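Local coordinates for glycosyl hydrolase family 10 (Prevotella bryantii, PDB 4MGQ), which is the carbohydrate-binding module of a bacterial enzyme that probably hydrolyses internal beta-1,4-xylosidic linkages in xylan, and carries a bound calcium ion, at residues 49-54 against 78-83; 141-144 against 150-153. All blocks are in the same frame, centred on the assembly; numbering follows the deposited sequence.

Contact 1: residues 49-54 against 78-83; sequences YTLKLR and PSFKST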
loop_
_atom_site.group_PDB
_atom_site.type_symbol
_atom_site.label_atom_id
_atom_site.label_comp_id
_atom_site.label_asym_id
_atom_site.label_seq_id
_atom_site.Cartn_x
_atom_site.Cartn_y
_atom_site.Cartn_z
ATOM N N TYR A 49 1.358 14.723 -3.762
ATOM C CA TYR A 49 0.488 13.555 -3.762
ATOM C C TYR A 49 0.332 13.062 -2.338
ATOM O O TYR A 49 1.256 13.169 -1.538
ATOM C CB TYR A 49 1.062 12.452 -4.657
ATOM C CG TYR A 49 1.135 12.888 -6.093
ATOM C CD1 TYR A 49 2.215 13.625 -6.555
ATOM C CD2 TYR A 49 0.102 12.594 -6.974
ATOM C CE1 TYR A 49 2.276 14.052 -7.883
ATOM C CE2 TYR A 49 0.153 13.007 -8.298
ATOM C CZ TYR A 49 1.237 13.746 -8.735
ATOM O OH TYR A 49 1.287 14.173 -10.038
ATOM N N THR A 50 -0.839 12.529 -2.021
ATOM C CA THR A 50 -1.108 12.081 -0.657
ATOM C C THR A 50 -1.436 10.599 -0.645
ATOM O O THR A 50 -2.396 10.156 -1.283
ATOM C CB THR A 50 -2.267 12.878 -0.020
ATOM O OG1 THR A 50 -1.919 14.265 0.036
ATOM C CG2 THR A 50 -2.561 12.382 1.393
ATOM N N LEU A 51 -0.615 9.824 0.060
ATOM C CA LEU A 51 -0.881 8.401 0.228
ATOM C C LEU A 51 -1.783 8.207 1.438
ATOM O O LEU A 51 -1.437 8.636 2.533
ATOM C CB LEU A 51 0.431 7.621 0.415
ATOM C CG LEU A 51 0.304 6.112 0.643
ATOM C CD1 LEU A 51 -0.239 5.389 -0.588
ATOM C CD2 LEU A 51 1.653 5.508 1.048
ATOM N N LYS A 52 -2.940 7.578 1.244
ATOM C CA LYS A 52 -3.804 7.211 2.363
ATOM C C LYS A 52 -3.972 5.713 2.407
ATOM O O LYS A 52 -4.069 5.070 1.360
ATOM C CB LYS A 52 -5.184 7.861 2.240
ATOM C CG LYS A 52 -5.184 9.361 2.277
ATOM C CD LYS A 52 -6.640 9.853 2.269
ATOM C CE LYS A 52 -6.721 11.353 2.234
ATOM N NZ LYS A 52 -8.154 11.792 2.173
ATOM N N LEU A 53 -4.058 5.158 3.611
ATOM C CA LEU A 53 -4.357 3.740 3.768
ATOM C C LEU A 53 -4.617 3.439 5.234
ATOM O O LEU A 53 -4.451 4.318 6.083
ATOM C CB LEU A 53 -3.202 2.885 3.224
ATOM C CG LEU A 53 -1.848 2.964 3.944
ATOM C CD1 LEU A 53 -1.385 1.556 4.320
ATOM C CD2 LEU A 53 -0.793 3.686 3.124
ATOM N N ARG A 54 -5.059 2.222 5.535
ATOM C CA ARG A 54 -4.947 1.742 6.908
ATOM C C ARG A 54 -3.972 0.577 6.908
ATOM O O ARG A 54 -3.871 -0.163 5.927
ATOM C CB ARG A 54 -6.302 1.342 7.515
ATOM C CG ARG A 54 -7.077 0.263 6.788
ATOM C CD ARG A 54 -8.383 -0.079 7.546
ATOM N NE ARG A 54 -9.058 -1.181 6.881
ATOM C CZ ARG A 54 -9.508 -2.273 7.492
ATOM N NH1 ARG A 54 -9.401 -2.395 8.809
ATOM N NH2 ARG A 54 -10.083 -3.231 6.784
ATOM N N PRO A 78 6.114 9.225 0.919
ATOM C CA PRO A 78 4.955 8.955 1.768
ATOM C C PRO A 78 5.212 7.837 2.779
ATOM O O PRO A 78 4.281 7.131 3.150
ATOM C CB PRO A 78 3.883 8.541 0.765
ATOM C CG PRO A 78 4.667 7.852 -0.337
ATOM C CD PRO A 78 5.993 8.593 -0.411
ATOM N N SER A 79 6.460 7.683 3.214
ATOM C CA SER A 79 6.784 6.663 4.209
ATOM C C SER A 79 5.943 6.902 5.459
ATOM O O SER A 79 5.617 8.049 5.791
ATOM C CB SER A 79 8.270 6.691 4.550
ATOM O OG SER A 79 9.041 6.318 3.425
ATOM N N PHE A 80 5.583 5.826 6.146
ATOM C CA PHE A 80 4.661 5.958 7.263
ATOM C C PHE A 80 5.011 4.983 8.370
ATOM O O PHE A 80 6.028 4.283 8.304
ATOM C CB PHE A 80 3.213 5.747 6.792
ATOM C CG PHE A 80 2.976 4.435 6.090
ATOM C CD1 PHE A 80 3.223 4.301 4.732
ATOM C CD2 PHE A 80 2.486 3.338 6.786
ATOM C CE1 PHE A 80 3.004 3.104 4.083
ATOM C CE2 PHE A 80 2.253 2.128 6.141
ATOM C CZ PHE A 80 2.511 2.016 4.779
ATOM N N LYS A 81 4.169 4.946 9.396
ATOM C CA LYS A 81 4.410 4.065 10.530
ATOM C C LYS A 81 3.232 3.126 10.733
ATOM O O LYS A 81 2.100 3.442 10.368
ATOM C CB LYS A 81 4.669 4.882 11.801
ATOM C CG LYS A 81 5.911 5.768 11.723
ATOM C CD LYS A 81 6.147 6.497 13.031
ATOM C CE LYS A 81 7.399 7.363 12.963
ATOM N NZ LYS A 81 8.641 6.549 13.082
ATOM N N SER A 82 3.505 1.969 11.320
ATOM C CA SER A 82 2.461 0.997 11.602
ATOM C C SER A 82 2.586 0.523 13.042
ATOM O O SER A 82 3.666 0.579 13.629
ATOM C CB SER A 82 2.540 -0.184 10.640
ATOM O OG SER A 82 1.509 -1.127 10.885
ATOM N N THR A 83 1.465 0.079 13.598
ATOM C CA THR A 83 1.421 -0.500 14.938
ATOM C C THR A 83 0.674 -1.825 14.873
ATOM O O THR A 83 0.271 -2.256 13.797
ATOM C CB THR A 83 0.719 0.431 15.945
ATOM O OG1 THR A 83 -0.681 0.493 15.632
ATOM C CG2 THR A 83 1.318 1.840 15.908
#
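Leu51 and Leu53 of strand 48-57 face Pro78 and Phe80 across a largely apolar interface in which all four residues are buried. Leu53 makes a CH-pi contact with Phe80: its CD2 lies over the ring face, 4.2 Å from the centroid and 23° off the normal, shifted toward the rim. CD1 of the same leucine, on the same side of the ring, reaches Phe80 CZ at 3.9 Å. The two side chains come from opposite directions, and with CG of Leu53 set between its backbone N and carbonyl carbon (chi1 65°) both branches of the fork rest on the phenyl group.

The remaining van der Waals contacts centre on Leu51. Its CB packs against Pro78 CB at 3.6 Å, the two side chains crossing at about a right angle. Leu51 CD2 sits between proline and phenylalanine, 3.7 Å from Pro78 O and, obliquely to the ring, 4.1 Å from Phe80 CE1. The carbonyl O of Pro78 lies at the edge of the phenyl ring, in its plane.

Val89 of strand 87-94 and Val63 and Val65 of strand 61-69 also touch Phe80, and Met115 and Val118 touch Leu53. Two sheets thus meet face to face through interdigitated hydrophobic side chains, the core of a beta-sandwich (jelly-roll) as in carbohydrate-binding modules of the CBM4/9 type.

Contact 2: residues 141-144 against 150-153; sequences WTKP and EIKT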
loop_
_atom_site.group_PDB
_atom_site.type_symbol
_atom_site.label_atom_id
_atom_site.label_comp_id
_atom_site.label_asym_id
_atom_site.label_seq_id
_atom_site.Cartn_x
_atom_site.Cartn_y
_atom_site.Cartn_z
ATOM N N TRP A 141 -0.740 -5.209 -7.703
ATOM C CA TRP A 141 0.302 -5.223 -6.685
ATOM C C TRP A 141 1.293 -6.317 -7.036
ATOM O O TRP A 141 0.917 -7.481 -7.162
ATOM C CB TRP A 141 -0.317 -5.425 -5.295
ATOM C CG TRP A 141 -1.164 -4.249 -4.879
ATOM C CD1 TRP A 141 -2.452 -3.968 -5.276
ATOM C CD2 TRP A 141 -0.769 -3.177 -4.016
ATOM N NE1 TRP A 141 -2.872 -2.792 -4.704
ATOM C CE2 TRP A 141 -1.862 -2.286 -3.923
ATOM C CE3 TRP A 141 0.401 -2.882 -3.314
ATOM C CZ2 TRP A 141 -1.817 -1.125 -3.153
ATOM C CZ3 TRP A 141 0.445 -1.732 -2.548
ATOM C CH2 TRP A 141 -0.663 -0.867 -2.467
ATOM N N THR A 142 2.553 -5.942 -7.221
ATOM C CA THR A 142 3.560 -6.905 -7.667
ATOM C C THR A 142 4.820 -6.922 -6.807
ATOM O O THR A 142 4.976 -6.142 -5.875
ATOM C CB THR A 142 3.993 -6.635 -9.124
ATOM O OG1 THR A 142 4.556 -5.322 -9.236
ATOM C CG2 THR A 142 2.796 -6.762 -10.070
ATOM N N LYS A 143 5.731 -7.818 -7.161
ATOM C CA LYS A 143 6.996 -7.947 -6.458
ATOM C C LYS A 143 8.059 -8.406 -7.451
ATOM O O LYS A 143 7.723 -8.876 -8.536
ATOM C CB LYS A 143 6.872 -8.943 -5.313
ATOM C CG LYS A 143 6.624 -10.363 -5.790
ATOM C CD LYS A 143 6.638 -11.353 -4.654
ATOM C CE LYS A 143 6.465 -12.764 -5.166
ATOM N NZ LYS A 143 7.572 -13.150 -6.088
ATOM N N PRO A 144 9.343 -8.257 -7.098
ATOM C CA PRO A 144 10.349 -8.901 -7.947
ATOM C C PRO A 144 10.116 -10.403 -7.962
ATOM O O PRO A 144 9.752 -10.977 -6.938
ATOM C CB PRO A 144 11.671 -8.539 -7.268
ATOM C CG PRO A 144 11.367 -7.278 -6.493
ATOM C CD PRO A 144 9.954 -7.476 -6.006
ATOM N N GLU A 150 4.411 -14.403 -0.609
ATOM C CA GLU A 150 3.140 -14.388 -1.326
ATOM C C GLU A 150 2.344 -13.121 -1.058
ATOM O O GLU A 150 2.187 -12.721 0.086
ATOM C CB GLU A 150 2.278 -15.578 -0.926
ATOM C CG GLU A 150 2.980 -16.911 -0.882
ATOM C CD GLU A 150 2.110 -17.952 -0.205
ATOM O OE1 GLU A 150 2.595 -18.620 0.738
ATOM O OE2 GLU A 150 0.932 -18.080 -0.608
ATOM N N ILE A 151 1.835 -12.511 -2.121
ATOM C CA ILE A 151 0.869 -11.429 -2.004
ATOM C C ILE A 151 -0.523 -12.047 -1.982
ATOM O O ILE A 151 -0.928 -12.688 -2.951
ATOM C CB ILE A 151 0.986 -10.440 -3.166
ATOM C CG1 ILE A 151 2.407 -9.881 -3.245
ATOM C CG2 ILE A 151 -0.048 -9.326 -3.035
ATOM C CD1 ILE A 151 2.678 -9.063 -4.496
ATOM N N LYS A 152 -1.236 -11.877 -0.871
ATOM C CA LYS A 152 -2.560 -12.478 -0.700
ATOM C C LYS A 152 -3.592 -11.417 -0.362
ATOM O O LYS A 152 -3.236 -10.312 0.024
ATOM C CB LYS A 152 -2.553 -13.527 0.416
ATOM C CG LYS A 152 -1.601 -14.697 0.204
ATOM C CD LYS A 152 -1.747 -15.726 1.320
ATOM C CE LYS A 152 -3.162 -16.299 1.379
ATOM N NZ LYS A 152 -3.554 -17.012 0.117
ATOM N N THR A 153 -4.870 -11.761 -0.509
ATOM C CA THR A 153 -5.919 -10.990 0.148
ATOM C C THR A 153 -6.608 -11.922 1.129
ATOM O O THR A 153 -6.807 -13.107 0.836
ATOM C CB THR A 153 -6.958 -10.385 -0.835
ATOM O OG1 THR A 153 -7.574 -11.427 -1.610
ATOM C CG2 THR A 153 -6.303 -9.360 -1.764
#
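This is a van der Waals contact, an isoleucine methyl against main chain, at the outermost strands of the two sheets: the short, weakly bonded strand 141-142 and strand 151-155. Ile151 supplies nearly all of it from its side, bridging the margin of the sandwich. Its terminal methyl, Ile151 CD1, lies 3.6 Å from Trp141 O. Ile151 CD1 is also 3.8 Å from Thr142 C, so that it lies along the main chain of Thr142, spanning the peptide groups before and after it. The same methyl stands 4.3 Å from CB of Lys143, the closest pair of side-chain atoms between these two residues. An extended side chain makes this reach possible: CG1 lies anti to the carbonyl carbon of Ile151 (chi1 -57°), and CD1 continues outward with chi2 at 171°.

Trp141 starts out toward Ile151, but its indole then turns away into the interior. There NE1 donates to the carbonyl O of Asn131, which satisfies the buried N-H, and the ring system meets Phe134 with the planes at about 55°. Leu35 of strand 34-37 touches both Trp141 and Ile151, a neighbour they share.

The Lys143 side chain turns forward along the chain. Lys143 NZ hydrogen-bonds Pro144 O at 3.2 Å, tilted from the carbonyl plane, and is also bonded to His147 O. Two carbonyl groups thereby hold the charged end within the connection that leads to Ile151.

Each strand is paired to its own sheet, Thr142 with Tyr36 and Lys152 with Tyr20 through backbone hydrogen bonds. Packing of Ile151 on the main chain of 141-143 joins the two sheets at one edge of the beta-sandwich, as in carbohydrate-binding modules of this type.

How the contacts relate
From the N terminus the chain passes helix 2-8 and strands 17-24 and 34-37, one in each sheet, before strand 48-57. It then crosses to the other sheet through strand 61-69 and reaches residues 78-83, where contact 1 closes a loop of 23 intervening residues. Contact 2 opens only later and closes a much tighter loop, with five residues between 141-144 and 150-153. The two are in series, neither nested nor crossed. Contact 1 links an inner strand of one sheet to an outermost strand of the other, whereas contact 2 links two outermost strands. Their centres lie about 18 Å apart and they do not touch, making two separate ties between the sheets.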